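Lipoate-protein ligase, putative (Streptococcus pneumoniae, PDB 1VQZ) is a putative member of the lipoate-protein ligase family, pairing a lipoyl ligase A/B-type catalytic domain with a bacterial lipoate ligase C-terminal region. Local coordinates at residues I27-Y32 / I240-F245; P51-R57 / I75-I81. One frame throughout, in Å; residues are numbered along the deposited sequence.

Interaction 1: I27-Y32 / I240-F245; sequences IALEEY and IKDTKF. With EDO (1,2-ethanediol), chain N; EDO (1,2-ethanediol), chain H; EDO (1,2-ethanediol), chain L.
Ile27 lays its CG2 methyl over one face of the Phe245 ring. This is a CH-pi contact, with CG2 3.6 Å from the ring centroid and 22° off its normal. CG2 is the branch anti to the backbone N of Ile27, and this turns it to the ring. The other face is covered by CG of Lys244. The carboxylate of Glu31 comes to the ring edge, near its plane, with OE1 3.3 Å from Phe245 CE2. Its second oxygen, OE2, takes a salt bridge from Lys244 NZ at 2.8 Å, on the syn lone pair. The two extended side chains cross at about a right angle. Lys35 also pairs with OE2, so two cations probably stabilise the negative charge. OE1 accepts a hydrogen bond from an ethanediol, and Lys244 NZ gives two to another.

Ala28 packs against the backbone of the second helix, CB 3.7 Å from Lys241 N. Ile240 CD1 lies 3.9 Å from Tyr32 CD1, at the edge of the ring and in its plane. Trp250 meets the Phe245 ring at about 80°. The axes of the two segments cross at 100° and come within 9.6 Å. Helix 23-36 packs on helix 231-245 and also on strand 42-47, where Trp47 touches Ile27.

Interaction 2: P51-R57 / I75-I81; sequences PSIIVGR and IEVVRRI. With EDO (1,2-ethanediol), chain S.
Pro51 O accepts the first of five backbone hydrogen bonds between the segments, from Glu76 N at 2.9 Å. Ile53 N then binds Glu76 O, Val78 N binds Ile53 O, Val55 N binds Val78 O, and Arg80 N binds Val55 O at 2.9 Å. CA-H...O contacts lie between them, such as Ile54 CA to Val78 O at 3.2 Å.

The pattern is that of parallel strands, here 18° apart. Strands 52-55 and 76-79 are joined through helix 67-73 as a beta-alpha-beta unit. Strand 87-89 adds antiparallel to the other edge of strand 52-55.

Apolar contacts come next. Ile54 and Val78 lie side by side on the face that meets Thr23 of helix 23-36. At the start of the strands CG1 of Ile53 meets CG2 of Ile75 at 3.8 Å. On the face of Ile53 and Val55, CG2 of Val55 packs on CB of Arg79.

Arginine side chains add polar contacts at the C-terminal ends of the strands. Arg79 bends at chi3 (-65°), and its NH1 makes a weak bond to Gly56 O at 3.0 Å. Gln59 O, Trp250 O and Tyr252 O hold the same guanidinium. The Arg80 guanidinium lies with one face over Gly56 CA, and Gly83 O and Gly85 O bind its NH2. Arg57 NH1 makes a weak bond to Ile81 O at 3.1 Å; its NH2 bonds to Gly293 O.

How the interactions relate
Interaction 2 is nested along the chain within the loop closed by interaction 1. Their centres are about 12 Å apart, and the two contacts touch. Residues 75-81 form the shared side. Phe245 CD1 lies 3.5 Å from Arg79 O, and Phe245 CZ lies 3.7 Å from Ile81 CG2. Ile27 CD1 meets Val78 CG1 at 3.7 Å. Helix 23-36 therefore packs on both helix 231-245 and strand 76-79. Trp250 and Asn251 of helix 248-251 give a second connection. Trp250 touches both contacts, while Asn251 bonds through ND2 to Phe245 O and through OD1 to Arg79 N. Ethanediol molecules bind at both contacts, probably from the crystallisation liquor.

Interaction 1: I27-Y32 / I240-F245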
loop_
_atom_site.group_PDB
_atom_site.type_symbol
_atom_site.label_atom_id
_atom_site.label_comp_id
_atom_site.label_asym_id
_atom_site.label_seq_id
_atom_site.Cartn_x
_atom_site.Cartn_y
_atom_site.Cartn_z
ATOM N N ILE A 27 4.158 5.152 10.060
ATOM C CA ILE A 27 3.857 3.880 9.464
ATOM C C ILE A 27 3.926 2.808 10.556
ATOM O O ILE A 27 3.077 1.886 10.589
ATOM C CB ILE A 27 4.705 3.656 8.208
ATOM C CG1 ILE A 27 4.247 4.627 7.107
ATOM C CG2 ILE A 27 4.577 2.238 7.642
ATOM C CD1 ILE A 27 5.134 4.579 5.904
ATOM N N ALA A 28 4.914 2.937 11.459
ATOM C CA ALA A 28 5.014 2.019 12.624
ATOM C C ALA A 28 3.722 2.074 13.488
ATOM O O ALA A 28 3.194 1.044 13.969
ATOM C CB ALA A 28 6.247 2.360 13.445
ATOM N N LEU A 29 3.205 3.290 13.671
ATOM C CA LEU A 29 2.034 3.502 14.486
ATOM C C LEU A 29 0.829 2.844 13.830
ATOM O O LEU A 29 0.020 2.213 14.519
ATOM C CB LEU A 29 1.818 4.998 14.757
ATOM C CG LEU A 29 0.682 5.393 15.716
ATOM C CD1 LEU A 29 0.980 6.630 16.413
ATOM C CD2 LEU A 29 -0.696 5.515 15.009
ATOM N N GLU A 30 0.731 2.954 12.499
ATOM C CA GLU A 30 -0.379 2.335 11.763
ATOM C C GLU A 30 -0.305 0.819 11.875
ATOM O O GLU A 30 -1.336 0.150 12.115
ATOM C CB GLU A 30 -0.380 2.775 10.284
ATOM C CG GLU A 30 -1.542 2.217 9.451
ATOM C CD GLU A 30 -1.355 2.474 7.984
ATOM O OE1 GLU A 30 -0.267 2.147 7.482
ATOM O OE2 GLU A 30 -2.294 3.011 7.340
ATOM N N GLU A 31 0.895 0.260 11.706
ATOM C CA GLU A 31 1.047 -1.184 11.842
ATOM C C GLU A 31 0.699 -1.682 13.251
ATOM O O GLU A 31 0.114 -2.797 13.449
ATOM C CB GLU A 31 2.481 -1.617 11.505
ATOM C CG GLU A 31 2.612 -3.131 11.402
ATOM C CD GLU A 31 4.037 -3.608 11.144
ATOM O OE1 GLU A 31 4.990 -3.202 11.851
ATOM O OE2 GLU A 31 4.183 -4.427 10.249
ATOM N N TYR A 32 1.087 -0.886 14.242
ATOM C CA TYR A 32 0.774 -1.200 15.632
ATOM C C TYR A 32 -0.747 -1.271 15.879
ATOM O O TYR A 32 -1.243 -2.192 16.506
ATOM C CB TYR A 32 1.421 -0.193 16.565
ATOM C CG TYR A 32 1.414 -0.670 17.991
ATOM C CD1 TYR A 32 2.367 -1.584 18.445
ATOM C CD2 TYR A 32 0.465 -0.212 18.889
ATOM C CE1 TYR A 32 2.364 -2.073 19.765
ATOM C CE2 TYR A 32 0.450 -0.679 20.236
ATOM C CZ TYR A 32 1.412 -1.617 20.662
ATOM O OH TYR A 32 1.403 -2.057 21.958
ATOM N N ILE A 240 9.374 -0.644 16.815
ATOM C CA ILE A 240 9.002 -1.077 15.471
ATOM C C ILE A 240 9.581 -0.133 14.402
ATOM O O ILE A 240 10.040 -0.582 13.377
ATOM C CB ILE A 240 7.461 -1.190 15.288
ATOM C CG1 ILE A 240 6.923 -2.301 16.210
ATOM C CG2 ILE A 240 7.119 -1.493 13.794
ATOM C CD1 ILE A 240 5.412 -2.453 16.245
ATOM N N LYS A 241 9.523 1.178 14.643
ATOM C CA LYS A 241 10.248 2.156 13.816
ATOM C C LYS A 241 11.752 1.839 13.735
ATOM O O LYS A 241 12.297 1.740 12.635
ATOM C CB LYS A 241 10.000 3.576 14.355
ATOM C CG LYS A 241 10.740 4.693 13.595
ATOM C CD LYS A 241 10.821 6.047 14.364
ATOM C CE LYS A 241 11.475 7.146 13.474
ATOM N NZ LYS A 241 11.859 8.418 14.181
ATOM N N ASP A 242 12.395 1.601 14.882
ATOM C CA ASP A 242 13.859 1.387 14.960
ATOM C C ASP A 242 14.327 0.067 14.318
ATOM O O ASP A 242 15.439 -0.025 13.833
ATOM C CB ASP A 242 14.361 1.413 16.417
ATOM C CG ASP A 242 14.281 2.788 17.064
ATOM O OD1 ASP A 242 14.080 3.803 16.358
ATOM O OD2 ASP A 242 14.383 2.838 18.313
ATOM N N THR A 243 13.480 -0.954 14.347
ATOM C CA THR A 243 13.806 -2.243 13.821
ATOM C C THR A 243 13.171 -2.573 12.479
ATOM O O THR A 243 13.576 -3.539 11.847
ATOM C CB THR A 243 13.439 -3.366 14.802
ATOM O OG1 THR A 243 12.022 -3.455 14.909
ATOM C CG2 THR A 243 14.102 -3.130 16.173
ATOM N N LYS A 244 12.224 -1.764 12.017
ATOM C CA LYS A 244 11.590 -1.996 10.720
ATOM C C LYS A 244 11.609 -0.780 9.772
ATOM O O LYS A 244 12.544 -0.620 8.956
ATOM C CB LYS A 244 10.175 -2.590 10.946
ATOM C CG LYS A 244 9.471 -3.119 9.680
ATOM C CD LYS A 244 8.269 -3.983 10.032
ATOM C CE LYS A 244 7.556 -4.459 8.808
ATOM N NZ LYS A 244 6.462 -5.416 9.059
ATOM N N PHE A 245 10.639 0.117 9.925
ATOM C CA PHE A 245 10.410 1.195 8.976
ATOM C C PHE A 245 11.545 2.228 8.872
ATOM O O PHE A 245 11.643 2.943 7.887
ATOM C CB PHE A 245 9.023 1.828 9.282
ATOM C CG PHE A 245 7.877 0.823 9.183
ATOM C CD1 PHE A 245 7.472 0.352 7.950
ATOM C CD2 PHE A 245 7.288 0.280 10.320
ATOM C CE1 PHE A 245 6.494 -0.603 7.865
ATOM C CE2 PHE A 245 6.319 -0.655 10.229
ATOM C CZ PHE A 245 5.903 -1.100 8.996
HETATM C C1 EDO N . 5.150 -6.142 14.841
HETATM O O1 EDO N . 3.846 -6.056 14.276
HETATM C C2 EDO N . 5.962 -5.008 14.242
HETATM O O2 EDO N . 6.333 -5.292 12.896
HETATM C C1 EDO H . 7.484 -8.135 11.627
HETATM O O1 EDO H . 6.596 -7.153 11.078
HETATM C C2 EDO H . 8.692 -8.294 10.717
HETATM O O2 EDO H . 8.573 -7.489 9.535
HETATM C C1 EDO L . 1.670 4.249 3.677
HETATM O O1 EDO L . 0.924 4.896 2.672
HETATM C C2 EDO L . 0.671 3.384 4.408
HETATM O O2 EDO L . 1.207 2.945 5.636
#

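Interaction 2: P51-R57 / I75-I81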
loop_
_atom_site.group_PDB
_atom_site.type_symbol
_atom_site.label_atom_id
_atom_site.label_comp_id
_atom_site.label_asym_id
_atom_site.label_seq_id
_atom_site.Cartn_x
_atom_site.Cartn_y
_atom_site.Cartn_z
ATOM N N PRO A 51 7.588 14.936 3.070
ATOM C CA PRO A 51 7.940 14.408 1.718
ATOM C C PRO A 51 8.632 13.028 1.718
ATOM O O PRO A 51 9.739 12.815 2.300
ATOM C CB PRO A 51 8.845 15.502 1.109
ATOM C CG PRO A 51 8.290 16.797 1.762
ATOM C CD PRO A 51 7.947 16.356 3.220
ATOM N N SER A 52 7.995 12.105 1.030
ATOM C CA SER A 52 8.335 10.693 1.111
ATOM C C SER A 52 7.959 9.947 -0.148
ATOM O O SER A 52 6.928 10.237 -0.759
ATOM C CB SER A 52 7.607 10.034 2.306
ATOM O OG SER A 52 7.910 10.655 3.573
ATOM N N ILE A 53 8.809 9.001 -0.554
ATOM C CA ILE A 53 8.415 7.956 -1.487
ATOM C C ILE A 53 8.102 6.693 -0.698
ATOM O O ILE A 53 8.966 6.127 -0.025
ATOM C CB ILE A 53 9.482 7.637 -2.569
ATOM C CG1 ILE A 53 9.887 8.915 -3.331
ATOM C CG2 ILE A 53 8.940 6.545 -3.513
ATOM C CD1 ILE A 53 8.751 9.502 -4.190
ATOM N N ILE A 54 6.870 6.246 -0.815
ATOM C CA ILE A 54 6.419 5.054 -0.160
ATOM C C ILE A 54 6.336 3.929 -1.205
ATOM O O ILE A 54 5.610 4.041 -2.186
ATOM C CB ILE A 54 5.056 5.237 0.491
ATOM C CG1 ILE A 54 5.036 6.450 1.448
ATOM C CG2 ILE A 54 4.684 3.987 1.292
ATOM C CD1 ILE A 54 6.070 6.424 2.555
ATOM N N VAL A 55 7.071 2.853 -0.966
ATOM C CA VAL A 55 7.170 1.754 -1.889
ATOM C C VAL A 55 6.348 0.603 -1.402
ATOM O O VAL A 55 6.162 0.428 -0.199
ATOM C CB VAL A 55 8.647 1.338 -2.256
ATOM C CG1 VAL A 55 9.401 2.548 -2.787
ATOM C CG2 VAL A 55 9.405 0.701 -1.074
ATOM N N GLY A 56 5.837 -0.163 -2.371
ATOM C CA GLY A 56 5.041 -1.333 -2.096
ATOM C C GLY A 56 5.850 -2.409 -1.412
ATOM O O GLY A 56 7.080 -2.489 -1.515
ATOM N N ARG A 57 5.137 -3.226 -0.659
ATOM C CA ARG A 57 5.697 -4.329 0.113
ATOM C C ARG A 57 6.688 -5.270 -0.614
ATOM O O ARG A 57 7.621 -5.846 0.019
ATOM C CB ARG A 57 4.485 -5.119 0.673
ATOM C CG ARG A 57 4.786 -6.235 1.519
ATOM C CD ARG A 57 3.492 -6.871 1.982
ATOM N NE ARG A 57 2.737 -7.354 0.859
ATOM C CZ ARG A 57 1.432 -7.523 0.807
ATOM N NH1 ARG A 57 0.638 -7.237 1.832
ATOM N NH2 ARG A 57 0.914 -7.981 -0.311
ATOM N N ILE A 75 14.044 13.553 0.728
ATOM C CA ILE A 75 12.785 12.795 0.667
ATOM C C ILE A 75 13.009 11.468 1.398
ATOM O O ILE A 75 13.990 10.777 1.099
ATOM C CB ILE A 75 12.409 12.594 -0.822
ATOM C CG1 ILE A 75 12.145 13.974 -1.484
ATOM C CG2 ILE A 75 11.164 11.684 -1.020
ATOM C CD1 ILE A 75 11.957 13.921 -2.980
ATOM N N GLU A 76 12.144 11.121 2.356
ATOM C CA GLU A 76 12.190 9.778 3.012
ATOM C C GLU A 76 11.801 8.683 2.005
ATOM O O GLU A 76 10.985 8.928 1.140
ATOM C CB GLU A 76 11.201 9.700 4.179
ATOM C CG GLU A 76 11.239 10.808 5.244
ATOM C CD GLU A 76 12.509 10.833 6.028
ATOM O OE1 GLU A 76 13.234 9.844 6.002
ATOM O OE2 GLU A 76 12.809 11.850 6.676
ATOM N N VAL A 77 12.393 7.496 2.119
ATOM C CA VAL A 77 11.979 6.303 1.397
ATOM C C VAL A 77 11.622 5.213 2.420
ATOM O O VAL A 77 12.516 4.698 3.138
ATOM C CB VAL A 77 13.059 5.829 0.362
ATOM C CG1 VAL A 77 12.676 4.549 -0.315
ATOM C CG2 VAL A 77 13.333 6.909 -0.659
ATOM N N VAL A 78 10.332 4.825 2.441
ATOM C CA VAL A 78 9.839 3.791 3.363
ATOM C C VAL A 78 8.940 2.780 2.655
ATOM O O VAL A 78 8.109 3.149 1.834
ATOM C CB VAL A 78 9.117 4.460 4.570
ATOM C CG1 VAL A 78 8.619 3.442 5.596
ATOM C CG2 VAL A 78 10.049 5.500 5.259
ATOM N N ARG A 79 9.157 1.503 2.924
ATOM C CA ARG A 79 8.332 0.434 2.377
ATOM C C ARG A 79 7.125 0.251 3.270
ATOM O O ARG A 79 7.259 0.095 4.470
ATOM C CB ARG A 79 9.148 -0.844 2.304
ATOM C CG ARG A 79 8.460 -2.031 1.695
ATOM C CD ARG A 79 9.256 -3.262 1.928
ATOM N NE ARG A 79 10.579 -3.335 1.275
ATOM C CZ ARG A 79 10.801 -3.547 -0.024
ATOM N NH1 ARG A 79 9.803 -3.613 -0.895
ATOM N NH2 ARG A 79 12.052 -3.675 -0.460
ATOM N N ARG A 80 5.941 0.271 2.674
ATOM C CA ARG A 80 4.711 -0.013 3.401
ATOM C C ARG A 80 4.330 -1.490 3.403
ATOM O O ARG A 80 5.014 -2.389 2.793
ATOM C CB ARG A 80 3.549 0.859 2.844
ATOM C CG ARG A 80 3.151 0.553 1.409
ATOM C CD ARG A 80 1.854 1.285 0.957
ATOM N NE ARG A 80 1.594 0.776 -0.388
ATOM C CZ ARG A 80 2.149 1.230 -1.521
ATOM N NH1 ARG A 80 2.934 2.292 -1.500
ATOM N NH2 ARG A 80 1.914 0.590 -2.677
ATOM N N ILE A 81 3.279 -1.792 4.168
ATOM C CA ILE A 81 2.892 -3.211 4.338
ATOM C C ILE A 81 1.766 -3.673 3.435
ATOM O O ILE A 81 1.307 -4.782 3.592
ATOM C CB ILE A 81 2.627 -3.584 5.825
ATOM C CG1 ILE A 81 1.343 -2.936 6.353
ATOM C CG2 ILE A 81 3.844 -3.188 6.673
ATOM C CD1 ILE A 81 0.995 -3.311 7.778
HETATM C C1 EDO S . 8.409 -10.209 2.003
HETATM O O1 EDO S . 7.611 -11.414 1.662
HETATM C C2 EDO S . 7.919 -8.821 1.524
HETATM O O2 EDO S . 8.190 -7.638 2.333
#